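Local coordinates for Xaa-Pro dipeptidase (Pyrococcus horikoshii, PDB 1WY2), which probably splits dipeptides that carry a C-terminal proline behind a nonpolar residue, as a two-metal peptidase of the M24B family working as a homodimer, at residues A[136-140]-A[341-345]; A[143-147]-A[222-226]; A[183-188]-A[207-213]. One frame throughout, in Å; residues are numbered along the deposited sequence.

Interaction 1 of 3, residues A[136-140]-A[341-345]; sequences IEKAC and KRLTK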
ATOM      1  N   ILE A 136     -13.976   6.996  12.957  1.00 17.20           N
ATOM      2  CA  ILE A 136     -12.602   7.423  13.197  1.00 16.99           C
ATOM      3  C   ILE A 136     -12.299   7.399  14.697  1.00 16.92           C
ATOM      4  O   ILE A 136     -11.217   6.983  15.113  1.00 18.56           O
ATOM      5  CB  ILE A 136     -12.353   8.843  12.642  1.00 16.15           C
ATOM      6  CG1 ILE A 136     -12.361   8.803  11.112  1.00 16.80           C
ATOM      7  CG2 ILE A 136     -11.025   9.386  13.162  1.00 16.70           C
ATOM      8  CD1 ILE A 136     -12.529  10.163  10.459  1.00 17.76           C
ATOM      9  N   GLU A 137     -13.257   7.831  15.512  1.00 17.91           N
ATOM     10  CA  GLU A 137     -13.042   7.841  16.956  1.00 19.85           C
ATOM     11  C   GLU A 137     -12.817   6.423  17.478  1.00 19.05           C
ATOM     12  O   GLU A 137     -11.987   6.207  18.362  1.00 18.21           O
ATOM     13  CB  GLU A 137     -14.229   8.505  17.670  1.00 22.15           C
ATOM     14  CG  GLU A 137     -14.066   8.606  19.184  1.00 27.63           C
ATOM     15  CD  GLU A 137     -14.716   9.851  19.765  1.00 31.23           C
ATOM     16  OE1 GLU A 137     -15.791  10.252  19.270  1.00 33.48           O
ATOM     17  OE2 GLU A 137     -14.155  10.422  20.726  1.00 32.67           O
ATOM     18  N   LYS A 138     -13.542   5.451  16.928  1.00 18.95           N
ATOM     19  CA  LYS A 138     -13.372   4.067  17.361  1.00 19.64           C
ATOM     20  C   LYS A 138     -11.995   3.552  16.940  1.00 18.95           C
ATOM     21  O   LYS A 138     -11.353   2.799  17.676  1.00 19.27           O
ATOM     22  CB  LYS A 138     -14.466   3.170  16.768  1.00 21.98           C
ATOM     23  CG  LYS A 138     -14.538   1.788  17.404  1.00 26.58           C
ATOM     24  CD  LYS A 138     -14.941   1.894  18.868  1.00 30.74           C
ATOM     25  CE  LYS A 138     -15.130   0.530  19.514  1.00 33.55           C
ATOM     26  NZ  LYS A 138     -15.598   0.691  20.925  1.00 34.24           N
ATOM     27  N   ALA A 139     -11.539   3.956  15.757  1.00 17.42           N
ATOM     28  CA  ALA A 139     -10.225   3.536  15.279  1.00 17.06           C
ATOM     29  C   ALA A 139      -9.171   4.106  16.224  1.00 17.11           C
ATOM     30  O   ALA A 139      -8.151   3.471  16.498  1.00 18.39           O
ATOM     31  CB  ALA A 139      -9.985   4.046  13.857  1.00 15.57           C
ATOM     32  N   CYS A 140      -9.423   5.312  16.719  1.00 17.36           N
ATOM     33  CA  CYS A 140      -8.496   5.956  17.638  1.00 17.59           C
ATOM     34  C   CYS A 140      -8.510   5.243  18.985  1.00 18.14           C
ATOM     35  O   CYS A 140      -7.497   5.198  19.681  1.00 18.41           O
ATOM     36  CB  CYS A 140      -8.861   7.434  17.819  1.00 18.30           C
ATOM     37  SG  CYS A 140      -8.514   8.471  16.369  1.00 17.95           S
ATOM     38  N   LYS A 341     -11.330  18.628  19.574  1.00 22.53           N
ATOM     39  CA  LYS A 341     -11.574  17.468  20.417  1.00 21.27           C
ATOM     40  C   LYS A 341     -10.480  16.451  20.111  1.00 21.03           C
ATOM     41  O   LYS A 341     -10.217  16.153  18.944  1.00 20.51           O
ATOM     42  CB  LYS A 341     -12.939  16.846  20.109  1.00 21.91           C
ATOM     43  CG  LYS A 341     -13.179  15.535  20.845  1.00 23.85           C
ATOM     44  CD  LYS A 341     -14.474  14.861  20.429  1.00 27.54           C
ATOM     45  CE  LYS A 341     -14.701  13.604  21.256  1.00 27.70           C
ATOM     46  NZ  LYS A 341     -15.975  12.924  20.916  1.00 30.72           N
ATOM     47  N   ARG A 342      -9.830  15.934  21.148  1.00 19.25           N
ATOM     48  CA  ARG A 342      -8.788  14.934  20.947  1.00 19.55           C
ATOM     49  C   ARG A 342      -9.457  13.571  20.769  1.00 19.78           C
ATOM     50  O   ARG A 342     -10.108  13.073  21.690  1.00 18.93           O
ATOM     51  CB  ARG A 342      -7.836  14.908  22.152  1.00 19.29           C
ATOM     52  CG  ARG A 342      -6.982  16.166  22.294  1.00 19.77           C
ATOM     53  CD  ARG A 342      -6.086  16.106  23.531  1.00 21.26           C
ATOM     54  NE  ARG A 342      -5.173  14.965  23.497  1.00 20.74           N
ATOM     55  CZ  ARG A 342      -5.051  14.085  24.486  1.00 22.98           C
ATOM     56  NH1 ARG A 342      -5.784  14.216  25.585  1.00 23.28           N
ATOM     57  NH2 ARG A 342      -4.200  13.075  24.377  1.00 22.51           N
ATOM     58  N   LEU A 343      -9.314  12.972  19.587  1.00 17.23           N
ATOM     59  CA  LEU A 343      -9.927  11.669  19.333  1.00 17.51           C
ATOM     60  C   LEU A 343      -9.063  10.574  19.950  1.00 18.26           C
ATOM     61  O   LEU A 343      -9.576   9.550  20.402  1.00 17.28           O
ATOM     62  CB  LEU A 343     -10.122  11.451  17.829  1.00 17.74           C
ATOM     63  CG  LEU A 343     -10.985  12.525  17.151  1.00 18.51           C
ATOM     64  CD1 LEU A 343     -11.195  12.158  15.688  1.00 20.34           C
ATOM     65  CD2 LEU A 343     -12.335  12.646  17.859  1.00 20.35           C
ATOM     66  N   THR A 344      -7.748  10.791  19.954  1.00 17.57           N
ATOM     67  CA  THR A 344      -6.825   9.865  20.599  1.00 18.03           C
ATOM     68  C   THR A 344      -6.736  10.455  22.003  1.00 19.43           C
ATOM     69  O   THR A 344      -6.514  11.657  22.159  1.00 21.14           O
ATOM     70  CB  THR A 344      -5.446   9.848  19.906  1.00 17.97           C
ATOM     71  OG1 THR A 344      -5.028  11.188  19.619  1.00 18.21           O
ATOM     72  CG2 THR A 344      -5.520   9.046  18.620  1.00 18.45           C
ATOM     73  N   LYS A 345      -6.915   9.623  23.022  1.00 18.56           N
ATOM     74  CA  LYS A 345      -6.943  10.124  24.395  1.00 20.87           C
ATOM     75  C   LYS A 345      -5.846   9.672  25.355  1.00 20.79           C
ATOM     76  O   LYS A 345      -5.857  10.048  26.526  1.00 21.59           O
ATOM     77  CB  LYS A 345      -8.312   9.788  24.994  1.00 23.10           C
ATOM     78  CG  LYS A 345      -9.471  10.225  24.103  1.00 26.98           C
ATOM     79  CD  LYS A 345     -10.800   9.639  24.551  1.00 28.70           C
ATOM     80  CE  LYS A 345     -11.907   9.988  23.561  1.00 31.32           C
ATOM     81  NZ  LYS A 345     -13.217   9.385  23.957  1.00 34.35           N
TER
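Glu137 of helix 130-153 meets two lysines that flank the end of strand 339-342, and its carboxylate is the polar centre of the contact. With CG anti to the backbone N (chi1 -178°) and a bend at chi2 (147°), the side chain leaves the helix and swings its carboxylate over to the other segment. Lys341 comes in fully extended and nearly at a right angle to it. The ammonium group sits in the fork of the carboxylate, NZ lying 3.1 Å from both OE1 and OE2 of Glu137, and each oxygen offers its syn lone pair, the one on the side of the other oxygen. Lys345, also extended, adds a second salt bridge from another direction, its NZ 3.5 Å from OE2 of Glu137. That oxygen therefore faces two ammonium groups, while CD2 of Leu343 lies against the carboxylate at 4.1 Å from OE2.

Apolar packing continues deeper in. CD1 of Leu343 touches CG2 of Ile136 at 3.8 Å, the two side chains slanting across each other. Cys140 turns its sulfur back beside its own backbone N (chi1 -71°), where SG rests 3.7 Å from CB of Leu343 and also touches CG2 of Thr344. Its CB lies 3.4 Å from the carbonyl O of Leu343. The hydroxyl of Thr344 turns to Asp331 and Thr332 instead, leaving the methyl for the cysteine. The contact thus joins helix 130-153 to the end of strand 339-342 and the turn that follows it by an apolar inner layer and a charged outer one, and the two lysines would probably keep Glu137 ionised.

Interaction 2 of 3, residues A[143-147]-A[222-226]; sequences ADKAV and SDITR. With ZN (zinc ion), chain D; ZN (zinc ion), chain E.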
ATOM      1  N   ALA A 143      -6.328   2.418  18.557  1.00 17.37           N
ATOM      2  CA  ALA A 143      -4.938   2.872  18.517  1.00 16.40           C
ATOM      3  C   ALA A 143      -4.456   3.161  19.938  1.00 17.86           C
ATOM      4  O   ALA A 143      -3.320   2.845  20.287  1.00 16.84           O
ATOM      5  CB  ALA A 143      -4.813   4.126  17.648  1.00 17.93           C
ATOM      6  N   ASP A 144      -5.321   3.766  20.753  1.00 17.26           N
ATOM      7  CA  ASP A 144      -4.965   4.064  22.142  1.00 18.35           C
ATOM      8  C   ASP A 144      -4.635   2.767  22.877  1.00 17.59           C
ATOM      9  O   ASP A 144      -3.661   2.694  23.626  1.00 18.30           O
ATOM     10  CB  ASP A 144      -6.114   4.778  22.871  1.00 18.44           C
ATOM     11  CG  ASP A 144      -6.141   6.275  22.613  1.00 23.13           C
ATOM     12  OD1 ASP A 144      -5.055   6.895  22.556  1.00 23.64           O
ATOM     13  OD2 ASP A 144      -7.251   6.839  22.489  1.00 24.83           O
ATOM     14  N   LYS A 145      -5.453   1.742  22.662  1.00 16.91           N
ATOM     15  CA  LYS A 145      -5.225   0.453  23.309  1.00 17.97           C
ATOM     16  C   LYS A 145      -3.896  -0.142  22.863  1.00 18.08           C
ATOM     17  O   LYS A 145      -3.187  -0.770  23.652  1.00 18.33           O
ATOM     18  CB  LYS A 145      -6.360  -0.521  22.979  1.00 19.05           C
ATOM     19  CG  LYS A 145      -7.665  -0.203  23.684  1.00 23.45           C
ATOM     20  CD  LYS A 145      -8.744  -1.202  23.316  1.00 27.07           C
ATOM     21  CE  LYS A 145     -10.016  -0.933  24.104  1.00 29.19           C
ATOM     22  NZ  LYS A 145     -11.088  -1.913  23.767  1.00 30.97           N
ATOM     23  N   ALA A 146      -3.556   0.067  21.594  1.00 17.00           N
ATOM     24  CA  ALA A 146      -2.311  -0.462  21.053  1.00 17.21           C
ATOM     25  C   ALA A 146      -1.107   0.237  21.675  1.00 16.94           C
ATOM     26  O   ALA A 146      -0.115  -0.407  22.009  1.00 16.46           O
ATOM     27  CB  ALA A 146      -2.287  -0.302  19.539  1.00 18.16           C
ATOM     28  N   VAL A 147      -1.196   1.553  21.830  1.00 16.68           N
ATOM     29  CA  VAL A 147      -0.101   2.309  22.424  1.00 17.62           C
ATOM     30  C   VAL A 147       0.113   1.896  23.880  1.00 17.14           C
ATOM     31  O   VAL A 147       1.251   1.752  24.329  1.00 18.89           O
ATOM     32  CB  VAL A 147      -0.368   3.826  22.361  1.00 18.83           C
ATOM     33  CG1 VAL A 147       0.710   4.581  23.132  1.00 22.95           C
ATOM     34  CG2 VAL A 147      -0.386   4.281  20.907  1.00 20.64           C
ATOM     35  N   SER A 222      -6.720   5.940  11.948  1.00 16.83           N
ATOM     36  CA  SER A 222      -6.381   6.607  13.203  1.00 15.71           C
ATOM     37  C   SER A 222      -4.860   6.761  13.177  1.00 15.05           C
ATOM     38  O   SER A 222      -4.171   6.061  12.430  1.00 14.95           O
ATOM     39  CB  SER A 222      -6.821   5.774  14.412  1.00 16.31           C
ATOM     40  OG  SER A 222      -6.293   4.463  14.355  1.00 18.68           O
ATOM     41  N   ASP A 223      -4.331   7.665  13.988  1.00 15.47           N
ATOM     42  CA  ASP A 223      -2.895   7.919  13.983  1.00 14.87           C
ATOM     43  C   ASP A 223      -2.508   8.501  15.335  1.00 14.72           C
ATOM     44  O   ASP A 223      -3.099   9.483  15.782  1.00 16.01           O
ATOM     45  CB  ASP A 223      -2.591   8.914  12.857  1.00 14.18           C
ATOM     46  CG  ASP A 223      -1.126   8.981  12.495  1.00 16.19           C
ATOM     47  OD1 ASP A 223      -0.289   8.360  13.183  1.00 15.59           O
ATOM     48  OD2 ASP A 223      -0.825   9.675  11.501  1.00 16.01           O
ATOM     49  N   ILE A 224      -1.519   7.896  15.985  1.00 14.50           N
ATOM     50  CA  ILE A 224      -1.086   8.369  17.294  1.00 14.19           C
ATOM     51  C   ILE A 224       0.400   8.100  17.527  1.00 13.63           C
ATOM     52  O   ILE A 224       0.939   7.111  17.042  1.00 15.13           O
ATOM     53  CB  ILE A 224      -1.910   7.671  18.415  1.00 15.03           C
ATOM     54  CG1 ILE A 224      -1.552   8.246  19.785  1.00 17.21           C
ATOM     55  CG2 ILE A 224      -1.642   6.168  18.405  1.00 15.66           C
ATOM     56  CD1 ILE A 224      -2.340   7.620  20.941  1.00 18.51           C
ATOM     57  N   THR A 225       1.062   9.004  18.244  1.00 13.39           N
ATOM     58  CA  THR A 225       2.473   8.833  18.581  1.00 14.91           C
ATOM     59  C   THR A 225       2.702   9.237  20.027  1.00 14.46           C
ATOM     60  O   THR A 225       2.267  10.302  20.463  1.00 15.75           O
ATOM     61  CB  THR A 225       3.435   9.715  17.737  1.00 15.32           C
ATOM     62  OG1 THR A 225       3.295   9.420  16.343  1.00 16.18           O
ATOM     63  CG2 THR A 225       4.887   9.436  18.142  1.00 16.01           C
ATOM     64  N   ARG A 226       3.377   8.376  20.773  1.00 15.75           N
ATOM     65  CA  ARG A 226       3.728   8.685  22.153  1.00 15.36           C
ATOM     66  C   ARG A 226       5.197   8.320  22.291  1.00 15.23           C
ATOM     67  O   ARG A 226       5.668   7.373  21.666  1.00 16.60           O
ATOM     68  CB  ARG A 226       2.898   7.864  23.145  1.00 13.80           C
ATOM     69  CG  ARG A 226       1.437   8.286  23.236  1.00 14.78           C
ATOM     70  CD  ARG A 226       1.281   9.670  23.861  1.00 15.26           C
ATOM     71  NE  ARG A 226      -0.124  10.068  23.918  1.00 17.64           N
ATOM     72  CZ  ARG A 226      -0.783  10.630  22.909  1.00 18.87           C
ATOM     73  NH1 ARG A 226      -0.165  10.881  21.756  1.00 17.92           N
ATOM     74  NH2 ARG A 226      -2.069  10.915  23.043  1.00 17.44           N
TER
HETATM   75 ZN    ZN D 405       1.639   8.918  13.292  1.00 17.25          ZN
HETATM   76 ZN    ZN E 406       0.580  11.272  11.479  1.00 18.14          ZN
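Arg226, whose CG meets Val147 of the helix, has CD1 of Ile224 over one face of its guanidinium, 3.8 Å above the plane and displaced toward the rim. At its edge NH1 donates to the carbonyl O of Thr225 at 2.8 Å, an oxygen close to the guanidinium plane, although NH1 stands 50° out of the carbonyl plane. NH1 also binds the carbonyl O of Glu330; NH2 pairs with Asp331 and the carbonyl of Thr346. The carboxylate of Asp223 bridges the metals, OD1 2.0 Å from the zinc of chain D and OD2 2.1 Å from that of chain E.

Alternation along strand 220-229 turns Asp223 and Thr225 to the metals and Ser222, Ile224 and Arg226 to the helix. Ile224 carries the packing: its CG2 presses on CG2 of Val147 at 3.4 Å, tighter than usual for carbons, and also meets CB of Ala143. Val147 has CG1 anti to the backbone N (chi1 173°), which lays this methyl 3.8 Å from CG of Arg226. Were Val147 cut back to an alanine, the contact with CG2 of Ile224 would probably be lost and CG of Arg226 left without its methyl neighbour. OD1 of Asp144, hydrogen-bonded to Thr346, lies 3.2 Å from CD1 of Ile224.

Asp212 and Glu330 join Asp223 at one zinc, and His287, Glu316 and Glu330 at the other: the dinuclear centre of the M24 pita-bread fold.

Interaction 3 of 3, residues A[183-188]-A[207-213]; sequences TIIASG and DLVVIDL. With ZN (zinc ion), chain D.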
ATOM      1  N   THR A 183       3.942   0.038  11.598  1.00 20.16           N
ATOM      2  CA  THR A 183       4.186   0.485  12.964  1.00 18.06           C
ATOM      3  C   THR A 183       5.614   0.916  13.239  1.00 18.42           C
ATOM      4  O   THR A 183       6.572   0.206  12.921  1.00 16.76           O
ATOM      5  CB  THR A 183       3.800  -0.606  13.979  1.00 19.02           C
ATOM      6  OG1 THR A 183       2.397  -0.871  13.871  1.00 19.32           O
ATOM      7  CG2 THR A 183       4.115  -0.157  15.403  1.00 18.84           C
ATOM      8  N   ILE A 184       5.738   2.090  13.848  1.00 15.27           N
ATOM      9  CA  ILE A 184       7.031   2.645  14.197  1.00 16.33           C
ATOM     10  C   ILE A 184       7.313   2.446  15.679  1.00 15.92           C
ATOM     11  O   ILE A 184       6.556   2.906  16.525  1.00 15.42           O
ATOM     12  CB  ILE A 184       7.078   4.159  13.880  1.00 15.97           C
ATOM     13  CG1 ILE A 184       7.117   4.363  12.365  1.00 18.10           C
ATOM     14  CG2 ILE A 184       8.290   4.812  14.552  1.00 17.48           C
ATOM     15  CD1 ILE A 184       6.832   5.780  11.929  1.00 19.16           C
ATOM     16  N   ILE A 185       8.382   1.711  15.972  1.00 15.92           N
ATOM     17  CA  ILE A 185       8.843   1.487  17.337  1.00 16.42           C
ATOM     18  C   ILE A 185      10.322   1.805  17.157  1.00 18.28           C
ATOM     19  O   ILE A 185      11.103   0.942  16.754  1.00 18.03           O
ATOM     20  CB  ILE A 185       8.701   0.018  17.803  1.00 17.68           C
ATOM     21  CG1 ILE A 185       7.236  -0.434  17.743  1.00 18.57           C
ATOM     22  CG2 ILE A 185       9.228  -0.113  19.233  1.00 18.81           C
ATOM     23  CD1 ILE A 185       6.306   0.321  18.675  1.00 21.98           C
ATOM     24  N   ALA A 186      10.688   3.056  17.425  1.00 19.05           N
ATOM     25  CA  ALA A 186      12.061   3.525  17.244  1.00 18.74           C
ATOM     26  C   ALA A 186      12.732   3.848  18.573  1.00 17.93           C
ATOM     27  O   ALA A 186      12.383   4.829  19.234  1.00 17.93           O
ATOM     28  CB  ALA A 186      12.058   4.757  16.340  1.00 19.10           C
ATOM     29  N   SER A 187      13.713   3.029  18.944  1.00 17.62           N
ATOM     30  CA  SER A 187      14.408   3.195  20.218  1.00 19.13           C
ATOM     31  C   SER A 187      15.848   3.681  20.096  1.00 19.49           C
ATOM     32  O   SER A 187      16.527   3.412  19.107  1.00 18.84           O
ATOM     33  CB  SER A 187      14.392   1.871  20.986  1.00 19.46           C
ATOM     34  OG  SER A 187      15.126   0.870  20.293  1.00 20.68           O
ATOM     35  N   GLY A 188      16.304   4.391  21.123  1.00 20.56           N
ATOM     36  CA  GLY A 188      17.665   4.900  21.127  1.00 20.61           C
ATOM     37  C   GLY A 188      17.943   5.800  19.941  1.00 20.26           C
ATOM     38  O   GLY A 188      17.137   6.674  19.613  1.00 21.38           O
ATOM     39  N   ASP A 207      16.820   4.224  26.860  1.00 23.46           N
ATOM     40  CA  ASP A 207      16.398   4.522  25.492  1.00 23.31           C
ATOM     41  C   ASP A 207      15.133   5.362  25.396  1.00 21.47           C
ATOM     42  O   ASP A 207      14.174   5.136  26.131  1.00 21.83           O
ATOM     43  CB  ASP A 207      16.102   3.224  24.728  1.00 24.78           C
ATOM     44  CG  ASP A 207      17.307   2.656  24.018  1.00 26.68           C
ATOM     45  OD1 ASP A 207      18.425   3.191  24.181  1.00 26.95           O
ATOM     46  OD2 ASP A 207      17.121   1.655  23.286  1.00 27.15           O
ATOM     47  N   LEU A 208      15.138   6.333  24.488  1.00 20.35           N
ATOM     48  CA  LEU A 208      13.934   7.105  24.211  1.00 18.97           C
ATOM     49  C   LEU A 208      13.280   6.152  23.213  1.00 18.36           C
ATOM     50  O   LEU A 208      13.981   5.546  22.399  1.00 18.61           O
ATOM     51  CB  LEU A 208      14.257   8.416  23.487  1.00 18.61           C
ATOM     52  CG  LEU A 208      14.412   9.692  24.314  1.00 19.35           C
ATOM     53  CD1 LEU A 208      15.043  10.776  23.461  1.00 18.49           C
ATOM     54  CD2 LEU A 208      13.048  10.137  24.833  1.00 18.10           C
ATOM     55  N   VAL A 209      11.964   5.991  23.276  1.00 16.97           N
ATOM     56  CA  VAL A 209      11.286   5.104  22.337  1.00 16.76           C
ATOM     57  C   VAL A 209      10.064   5.813  21.775  1.00 17.59           C
ATOM     58  O   VAL A 209       9.153   6.184  22.519  1.00 18.11           O
ATOM     59  CB  VAL A 209      10.825   3.787  23.004  1.00 18.05           C
ATOM     60  CG1 VAL A 209      10.292   2.825  21.937  1.00 17.78           C
ATOM     61  CG2 VAL A 209      11.984   3.149  23.767  1.00 18.39           C
ATOM     62  N   VAL A 210      10.066   6.020  20.463  1.00 16.71           N
ATOM     63  CA  VAL A 210       8.949   6.669  19.792  1.00 16.36           C
ATOM     64  C   VAL A 210       8.028   5.563  19.287  1.00 16.51           C
ATOM     65  O   VAL A 210       8.479   4.626  18.625  1.00 18.07           O
ATOM     66  CB  VAL A 210       9.434   7.531  18.598  1.00 16.63           C
ATOM     67  CG1 VAL A 210       8.239   8.148  17.868  1.00 17.11           C
ATOM     68  CG2 VAL A 210      10.366   8.628  19.096  1.00 18.16           C
ATOM     69  N   ILE A 211       6.746   5.675  19.623  1.00 15.32           N
ATOM     70  CA  ILE A 211       5.731   4.697  19.231  1.00 16.20           C
ATOM     71  C   ILE A 211       4.691   5.412  18.373  1.00 15.62           C
ATOM     72  O   ILE A 211       3.889   6.191  18.884  1.00 15.81           O
ATOM     73  CB  ILE A 211       5.034   4.113  20.482  1.00 16.80           C
ATOM     74  CG1 ILE A 211       6.086   3.552  21.446  1.00 18.08           C
ATOM     75  CG2 ILE A 211       4.047   3.021  20.075  1.00 18.16           C
ATOM     76  CD1 ILE A 211       5.569   3.339  22.860  1.00 19.39           C
ATOM     77  N   ASP A 212       4.714   5.149  17.069  1.00 16.16           N
ATOM     78  CA  ASP A 212       3.783   5.775  16.128  1.00 15.23           C
ATOM     79  C   ASP A 212       3.037   4.640  15.428  1.00 15.52           C
ATOM     80  O   ASP A 212       3.638   3.827  14.725  1.00 15.67           O
ATOM     81  CB  ASP A 212       4.568   6.614  15.108  1.00 15.48           C
ATOM     82  CG  ASP A 212       3.687   7.554  14.297  1.00 15.58           C
ATOM     83  OD1 ASP A 212       2.464   7.322  14.191  1.00 15.23           O
ATOM     84  OD2 ASP A 212       4.238   8.529  13.742  1.00 17.88           O
ATOM     85  N   LEU A 213       1.727   4.582  15.628  1.00 13.93           N
ATOM     86  CA  LEU A 213       0.928   3.520  15.036  1.00 14.63           C
ATOM     87  C   LEU A 213      -0.487   3.995  14.764  1.00 14.12           C
ATOM     88  O   LEU A 213      -0.872   5.107  15.139  1.00 14.19           O
ATOM     89  CB  LEU A 213       0.912   2.304  15.981  1.00 14.12           C
ATOM     90  CG  LEU A 213       0.385   2.514  17.408  1.00 16.53           C
ATOM     91  CD1 LEU A 213      -1.136   2.466  17.412  1.00 17.11           C
ATOM     92  CD2 LEU A 213       0.938   1.431  18.334  1.00 17.49           C
TER
HETATM   93 ZN    ZN D 405       1.639   8.918  13.292  1.00 17.25          ZN
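Ile184 and Asp212, a directly opposed pair, point to the same face; with CG of Asp212 anti to the backbone N (chi1 -167°) and CG1 of Ile184 beside its own, CD1 of the isoleucine comes to lie along CB of the aspartate. The CB atoms of Ile184 and Asp212 sit 3.7 Å apart. They form one rung of an antiparallel ladder between strands 184-187 and 208-217, in the pita-bread sheet of the M24 peptidases. The hydrogen-bonded pairs are Ile184 with Asp212 and Ala186 with Val210, each closed by two backbone bonds. Ile184 N reaches the carbonyl O of Asp212 at 2.9 Å in the carbonyl plane, whereas Val210 N meets the carbonyl O of Ala186 tilted 31° from its plane.

Ile185, Ser187, Val209 and Ile211 fill the other face. CD1 of Ile185, carried round by the second torsion (chi2 -64°), touches CG2 of Ile211 at 3.8 Å. CG2 of Ile185 leans obliquely on CG1 of Val209, and CB of Ser187 covers the valine's other methyl. The serine hydroxyl turns to Glu160 and Lys201. Past the last pair the ladder ends with Gly188, whose N bonds to the carbonyl O of Leu208 at 2.9 Å. Its positive phi suits a glycine, and a side chain would probably crowd OD1 of Asp207.

On the face with Ile184, Ala186 and Val210, Asp212 supplies a metal ligand. Arg328 pairs with its OD2, and Asp223 and Glu330 share the same ion. OD1 of Asp212 binds the zinc of chain D at 2.0 Å, while its OD2 stands farther off at 2.7 Å, a long and probably weak contact.

Overall arrangement
Beyond the N-terminal mixed sheet the chain enters helix 130-153, which supplies 136-140 to interaction 1 and, about two turns on, 143-147 to interaction 2. The shortest loop, from 183-188 to 207-213, is closed first by interaction 3. Strand 220-229 follows, and its pairing with the helix closes a wider loop that encloses the first. Interaction 1 closes last, when 341-345 returns to the helix, enclosing both; none cross. Interactions 1 and 2 touch where Lys345 N meets Asp144 OD2. Interactions 2 and 3 share a sheet and the zinc of chain D, their centres about 12 Å apart. Together they tie helix 130-153 to strands 184-187, 208-217 and 220-229 and to the C-terminal segment.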